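Local atomic coordinates of CrmK (Actinoalloteichus sp. WH1-2216-6, PDB entry 5I1W), a protein that is a flavin-dependent oxidoreductase with doubly covalent FAD, and probably oxidises the hydroxymethyl group of a bipyridine alcohol such as the one bound here. Residues A[342-347]-A[447-452]; A[375-380]-A[398-403]. All blocks are in the same frame, centred on the assembly; numbering follows the deposited sequence.

Contact 1. Residues A[342-347]-A[447-452]; sequences VKSADL and INYPDI. With FAD (flavin-adenine dinucleotide), chain E; 67L (6-(hydroxymethyl)[2,2'-bipyridin]-4-ol), chain F.
Beside the flavin and bipyridine pocket, V342, K343 and S344 of strand 339-347 meet Y449, P450 and D451 of the loop after strand 442-444. K343 and D451 form a salt bridge, NZ to OD2 at 2.7 Å. The ammonium group meets OD2 on its syn side, 19° out of the carboxylate plane. A bend at the last torsion of the lysine (chi4 -99°) turns NZ back to this oxygen, which also lies against K343 CG. D453 gives NZ a second carboxylate, and K341 binds D451 OD1. One water accepts from S344 N and donates to D451 OD2 at 2.8 Å. This loop belongs to the berberine-like part of the oxidase and reaches the cofactor itself: the FAD hydroxyl O4' donates to N448 OD1 at 2.9 Å. The next residue, Y449, points its CB toward the strand, and its ring runs on to the ligand. S344 CB lies in the plane of the ring, at its edge, 3.8 Å from Y449 CD2. With chi1 at 163°, S344 OG is placed to hydrogen-bond Y446 N. V342 CG2 packs at 3.9 Å from P450 O. At the far end of the ring, Y449 OH shares a hydrogen bond of 2.8 Å with OAO, the hydroxyl of the bipyridine alcohol. Y449 OH is also hydrogen-bonded to Y138 OH.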
# COMPACT_ATOMS: atom_id res chain seq x y z
N VAL A 342 -10.45 18.22 -3.48
CA VAL A 342 -9.11 18.79 -3.56
C VAL A 342 -9.14 20.08 -4.30
O VAL A 342 -10.09 20.32 -5.05
CB VAL A 342 -8.13 17.87 -4.26
CG1 VAL A 342 -8.07 16.57 -3.52
CG2 VAL A 342 -8.56 17.63 -5.70
N LYS A 343 -8.13 20.94 -4.07
CA LYS A 343 -7.92 22.18 -4.86
C LYS A 343 -6.45 22.40 -5.03
O LYS A 343 -5.63 21.77 -4.38
CB LYS A 343 -8.57 23.42 -4.21
CG LYS A 343 -10.07 23.31 -4.05
CD LYS A 343 -10.68 24.53 -3.41
CE LYS A 343 -12.18 24.48 -3.60
NZ LYS A 343 -12.66 25.33 -4.75
N SER A 344 -6.12 23.36 -5.87
CA SER A 344 -4.75 23.53 -6.26
C SER A 344 -4.48 25.00 -6.57
O SER A 344 -5.38 25.73 -7.04
CB SER A 344 -4.53 22.65 -7.52
OG SER A 344 -3.38 22.98 -8.25
N ALA A 345 -3.27 25.44 -6.32
CA ALA A 345 -2.82 26.78 -6.69
C ALA A 345 -1.30 26.79 -6.69
O ALA A 345 -0.65 26.32 -5.73
CB ALA A 345 -3.33 27.82 -5.70
N ASP A 346 -0.71 27.29 -7.76
CA ASP A 346 0.73 27.33 -7.86
C ASP A 346 1.24 28.74 -7.66
O ASP A 346 0.56 29.69 -8.01
CB ASP A 346 1.14 26.82 -9.21
CG ASP A 346 0.83 25.35 -9.37
OD1 ASP A 346 0.45 24.71 -8.33
OD2 ASP A 346 0.92 24.81 -10.52
N LEU A 347 2.45 28.85 -7.11
CA LEU A 347 3.03 30.15 -6.77
C LEU A 347 4.39 30.39 -7.41
O LEU A 347 5.18 29.49 -7.53
CB LEU A 347 3.19 30.26 -5.26
CG LEU A 347 1.93 30.31 -4.39
CD1 LEU A 347 2.29 30.23 -2.92
CD2 LEU A 347 1.19 31.60 -4.61
N ILE A 447 -3.66 20.32 -13.46
CA ILE A 447 -4.83 19.65 -14.02
C ILE A 447 -5.12 18.31 -13.33
O ILE A 447 -6.27 17.81 -13.31
CB ILE A 447 -4.66 19.45 -15.55
CG1 ILE A 447 -5.96 19.01 -16.19
CG2 ILE A 447 -3.54 18.45 -15.86
CD1 ILE A 447 -7.11 19.98 -16.05
N ASN A 448 -4.08 17.71 -12.77
CA ASN A 448 -4.25 16.46 -11.98
C ASN A 448 -4.81 16.67 -10.54
O ASN A 448 -5.12 15.72 -9.87
CB ASN A 448 -2.93 15.74 -11.91
CG ASN A 448 -2.71 14.84 -13.10
OD1 ASN A 448 -3.64 14.34 -13.66
ND2 ASN A 448 -1.47 14.57 -13.42
N TYR A 449 -4.98 17.90 -10.12
CA TYR A 449 -5.79 18.24 -8.93
C TYR A 449 -7.05 19.05 -9.36
O TYR A 449 -7.25 20.18 -8.94
CB TYR A 449 -4.97 19.11 -8.00
CG TYR A 449 -3.63 18.52 -7.47
CD1 TYR A 449 -3.46 17.17 -7.22
CD2 TYR A 449 -2.56 19.38 -7.12
CE1 TYR A 449 -2.26 16.66 -6.73
CE2 TYR A 449 -1.36 18.90 -6.58
CZ TYR A 449 -1.21 17.53 -6.40
OH TYR A 449 -0.00 17.02 -5.90
N PRO A 450 -7.90 18.48 -10.22
CA PRO A 450 -8.90 19.38 -10.84
C PRO A 450 -9.99 19.73 -9.87
O PRO A 450 -10.31 18.93 -8.98
CB PRO A 450 -9.49 18.52 -11.93
CG PRO A 450 -9.40 17.14 -11.38
CD PRO A 450 -8.15 17.08 -10.57
N ASP A 451 -10.58 20.88 -10.11
CA ASP A 451 -11.60 21.44 -9.25
C ASP A 451 -12.64 22.14 -10.10
O ASP A 451 -12.37 23.19 -10.67
CB ASP A 451 -10.90 22.43 -8.33
CG ASP A 451 -11.86 23.25 -7.49
OD1 ASP A 451 -13.10 22.93 -7.44
OD2 ASP A 451 -11.34 24.25 -6.90
N ILE A 452 -13.85 21.60 -10.16
CA ILE A 452 -14.87 22.18 -11.04
C ILE A 452 -15.45 23.48 -10.53
O ILE A 452 -16.10 24.18 -11.30
CB ILE A 452 -16.09 21.23 -11.30
CG1 ILE A 452 -16.89 20.97 -9.98
CG2 ILE A 452 -15.60 19.98 -12.00
CD1 ILE A 452 -18.10 20.05 -10.13
PA FAD E . -8.11 7.84 -13.02
O1A FAD E . -9.16 8.39 -12.09
O2A FAD E . -8.37 6.42 -13.43
O5B FAD E . -8.00 8.80 -14.26
C5B FAD E . -7.75 10.21 -14.22
C4B FAD E . -8.17 10.82 -15.55
O4B FAD E . -7.30 10.27 -16.59
C3B FAD E . -9.60 10.44 -15.92
O3B FAD E . -10.19 11.45 -16.70
C2B FAD E . -9.39 9.21 -16.81
O2B FAD E . -10.41 9.02 -17.75
C1B FAD E . -8.08 9.50 -17.48
N9A FAD E . -7.34 8.27 -17.72
C8A FAD E . -6.94 7.32 -16.85
N7A FAD E . -6.37 6.33 -17.55
C5A FAD E . -6.32 6.69 -18.84
C6A FAD E . -5.78 6.13 -20.09
N6A FAD E . -5.16 4.97 -20.03
N1A FAD E . -5.93 6.79 -21.24
C2A FAD E . -6.59 7.95 -21.25
N3A FAD E . -7.09 8.51 -20.14
C4A FAD E . -6.97 7.93 -18.96
N1 FAD E . -0.20 13.83 -8.80
C2 FAD E . 1.11 14.22 -8.90
O2 FAD E . 1.50 14.75 -9.96
N3 FAD E . 1.97 14.07 -7.88
C4 FAD E . 1.60 13.50 -6.73
O4 FAD E . 2.42 13.33 -5.81
C4X FAD E . 0.23 13.04 -6.55
N5 FAD E . -0.22 12.48 -5.39
C5X FAD E . -1.44 11.89 -5.36
C6 FAD E . -1.83 11.11 -4.27
C7 FAD E . -3.07 10.48 -4.18
C7M FAD E . -3.47 9.63 -2.94
C8 FAD E . -3.98 10.69 -5.34
C8M FAD E . -5.34 10.08 -5.32
C9 FAD E . -3.63 11.48 -6.43
C9A FAD E . -2.39 12.10 -6.48
N10 FAD E . -1.98 12.86 -7.58
C10 FAD E . -0.67 13.26 -7.68
C1' FAD E . -2.90 13.30 -8.61
C2' FAD E . -2.87 12.25 -9.73
O2' FAD E . -1.72 12.47 -10.55
C3' FAD E . -4.16 12.31 -10.53
O3' FAD E . -5.22 11.95 -9.64
C4' FAD E . -4.16 11.37 -11.75
O4' FAD E . -5.03 11.97 -12.74
C5' FAD E . -4.62 9.96 -11.37
O5' FAD E . -4.38 9.06 -12.46
P FAD E . -5.23 7.72 -12.39
O1P FAD E . -5.03 7.13 -11.05
O2P FAD E . -5.00 6.89 -13.62
O3P FAD E . -6.77 8.09 -12.18
CAC 67L F . -6.29 12.97 -4.21
CAB 67L F . -7.24 12.95 -5.24
CAA 67L F . -7.05 13.70 -6.39
CAF 67L F . -5.89 14.49 -6.50
NAE 67L F . -4.93 14.51 -5.43
CAD 67L F . -5.14 13.76 -4.32
CAG 67L F . -4.17 13.78 -3.32
NAL 67L F . -3.02 14.47 -3.56
CAH 67L F . -4.38 13.14 -2.10
CAI 67L F . -3.38 13.21 -1.17
OAM 67L F . -3.62 12.59 -0.01
CAJ 67L F . -2.18 13.91 -1.42
CAK 67L F . -2.01 14.55 -2.66
CAN 67L F . -0.85 15.27 -3.00
OAO 67L F . -0.33 14.81 -4.27
O HOH W 1 -11.80 18.89 -6.71
O HOH W 2 -8.59 24.59 -7.43

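Contact 2. Residues A[375-380]-A[398-403]; sequences MEYIAY and ASLKTF. With 67L (6-(hydroxymethyl)[2,2'-bipyridin]-4-ol), chain F.
The Y380 ring carries K401 CE over one face, a CH-pi contact 3.6 Å from the ring centroid. K401 NZ follows in a cation-pi contact, 21° off the ring normal. L400 N lies at its edge, and Y138 meets the ring edge-to-face. On the F403 ring, CAN of the bipyridine ligand sits over one face, and F403 CZ comes to 3.1 Å from the ligand nitrogen NAL. The ring of Y377 has L400 CD1 at its edge. E376 lies alongside F403, its carboxylate plane turned 56° from the ring. E376 OE1, 3.5 Å from F403 CD2, is buried without a polar partner, and OE2 lies close to E269 OE2, a like charge. The two strands run antiparallel, with E376, I378, K401 and F403 on one face and Y377, T402 and L400 on the other. E376 pairs with F403 and I378 with K401 through two backbone bonds each. On its other side, strand 400-408 forms a classic beta bulge: S399 and L400 both face L347 of strand 339-347. K401, bent at its third and fourth torsions, also reaches the D346 carboxylate and the Y138 and Y446 rings, so salt-bridge and cation-pi contacts probably stabilise the buried lysine.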
# COMPACT_ATOMS: atom_id res chain seq x y z
N MET A 375 -4.15 22.55 4.09
CA MET A 375 -3.42 23.03 2.93
C MET A 375 -1.95 22.69 3.07
O MET A 375 -1.44 22.60 4.18
CB MET A 375 -3.66 24.48 2.62
CG MET A 375 -3.23 25.49 3.67
SD MET A 375 -3.80 27.11 3.13
CE MET A 375 -2.66 27.41 1.76
N GLU A 376 -1.30 22.49 1.92
CA GLU A 376 0.05 22.02 1.86
C GLU A 376 0.88 22.90 0.96
O GLU A 376 0.46 23.27 -0.12
CB GLU A 376 0.10 20.63 1.24
CG GLU A 376 -0.65 19.51 1.92
CD GLU A 376 -0.23 18.14 1.33
OE1 GLU A 376 0.20 18.09 0.14
OE2 GLU A 376 -0.30 17.11 2.05
N TYR A 377 2.10 23.20 1.36
CA TYR A 377 3.03 23.86 0.48
C TYR A 377 4.09 22.91 0.05
O TYR A 377 4.76 22.34 0.89
CB TYR A 377 3.69 25.01 1.20
CG TYR A 377 2.76 26.09 1.55
CD1 TYR A 377 2.04 26.07 2.73
CD2 TYR A 377 2.60 27.16 0.73
CE1 TYR A 377 1.16 27.10 3.04
CE2 TYR A 377 1.75 28.19 1.04
CZ TYR A 377 1.05 28.17 2.21
OH TYR A 377 0.25 29.25 2.48
N ILE A 378 4.30 22.78 -1.25
CA ILE A 378 5.14 21.72 -1.78
C ILE A 378 6.25 22.36 -2.59
O ILE A 378 6.02 23.04 -3.56
CB ILE A 378 4.32 20.80 -2.68
CG1 ILE A 378 3.15 20.20 -1.90
CG2 ILE A 378 5.17 19.67 -3.22
CD1 ILE A 378 1.90 20.06 -2.74
N ALA A 379 7.48 22.13 -2.20
CA ALA A 379 8.60 22.64 -2.95
C ALA A 379 8.62 21.99 -4.33
O ALA A 379 8.22 20.83 -4.49
CB ALA A 379 9.89 22.33 -2.21
N TYR A 380 9.13 22.77 -5.28
CA TYR A 380 9.01 22.54 -6.75
C TYR A 380 10.11 23.38 -7.41
O TYR A 380 11.06 23.80 -6.74
CB TYR A 380 7.62 23.00 -7.22
CG TYR A 380 7.12 22.51 -8.60
CD1 TYR A 380 6.98 21.14 -8.88
CD2 TYR A 380 6.69 23.43 -9.57
CE1 TYR A 380 6.49 20.72 -10.14
CE2 TYR A 380 6.19 23.02 -10.80
CZ TYR A 380 6.10 21.66 -11.07
OH TYR A 380 5.58 21.26 -12.25
N ALA A 398 6.27 27.90 -11.96
CA ALA A 398 5.98 27.94 -10.53
C ALA A 398 7.22 27.50 -9.79
O ALA A 398 7.99 26.70 -10.31
CB ALA A 398 4.82 27.00 -10.23
N SER A 399 7.43 28.05 -8.60
CA SER A 399 8.50 27.65 -7.70
C SER A 399 7.95 26.76 -6.61
O SER A 399 8.68 26.12 -5.87
CB SER A 399 9.10 28.86 -6.98
OG SER A 399 9.34 29.96 -7.83
N LEU A 400 6.64 26.71 -6.51
CA LEU A 400 6.00 26.10 -5.37
C LEU A 400 4.56 25.78 -5.77
O LEU A 400 3.91 26.57 -6.42
CB LEU A 400 6.14 27.15 -4.28
CG LEU A 400 5.78 27.04 -2.84
CD1 LEU A 400 4.39 26.43 -2.86
CD2 LEU A 400 6.80 26.30 -1.99
N LYS A 401 4.08 24.60 -5.39
CA LYS A 401 2.71 24.23 -5.54
C LYS A 401 2.01 24.25 -4.21
O LYS A 401 2.64 24.08 -3.18
CB LYS A 401 2.67 22.82 -6.10
CG LYS A 401 3.39 22.76 -7.45
CD LYS A 401 3.43 21.36 -8.04
CE LYS A 401 3.10 21.37 -9.53
NZ LYS A 401 1.68 21.74 -9.71
N THR A 402 0.72 24.53 -4.20
CA THR A 402 -0.07 24.38 -2.99
C THR A 402 -1.31 23.56 -3.32
O THR A 402 -1.85 23.63 -4.42
CB THR A 402 -0.54 25.71 -2.33
OG1 THR A 402 -1.66 26.28 -3.05
CG2 THR A 402 0.58 26.72 -2.22
N PHE A 403 -1.74 22.83 -2.34
CA PHE A 403 -2.72 21.80 -2.48
C PHE A 403 -3.69 21.95 -1.28
O PHE A 403 -3.28 22.28 -0.16
CB PHE A 403 -1.98 20.48 -2.49
CG PHE A 403 -2.85 19.29 -2.48
CD1 PHE A 403 -3.51 18.89 -3.62
CD2 PHE A 403 -2.94 18.51 -1.33
CE1 PHE A 403 -4.30 17.74 -3.61
CE2 PHE A 403 -3.73 17.38 -1.31
CZ PHE A 403 -4.40 16.99 -2.44
CAC 67L F . -6.29 12.97 -4.21
CAB 67L F . -7.24 12.95 -5.24
CAA 67L F . -7.05 13.70 -6.39
CAF 67L F . -5.89 14.49 -6.50
NAE 67L F . -4.93 14.51 -5.43
CAD 67L F . -5.14 13.76 -4.32
CAG 67L F . -4.17 13.78 -3.32
NAL 67L F . -3.02 14.47 -3.56
CAH 67L F . -4.38 13.14 -2.10
CAI 67L F . -3.38 13.21 -1.17
OAM 67L F . -3.62 12.59 -0.01
CAJ 67L F . -2.18 13.91 -1.42
CAK 67L F . -2.01 14.55 -2.66
CAN 67L F . -0.85 15.27 -3.00
OAO 67L F . -0.33 14.81 -4.27

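The two contacts are neighbours on the antiparallel sheet of eight strands, their centres about 11 Å apart. Strands 373-379, 400-408, 339-347 and 442-444 follow one another across it. Contact 2 joins the first pair, and contact 1 ties the third strand to the loop that leaves the fourth. Along the chain, contact 2 is nested between the two segments of contact 1. They meet directly: T402 N probably bonds to A345 O at 2.7 Å, L347 N probably bonds to L400 O at 2.8 Å, and F403 packs on Y449. Both contacts touch the bipyridine alcohol, and thus this end of the sheet supplies one wall of the pocket beside the flavin.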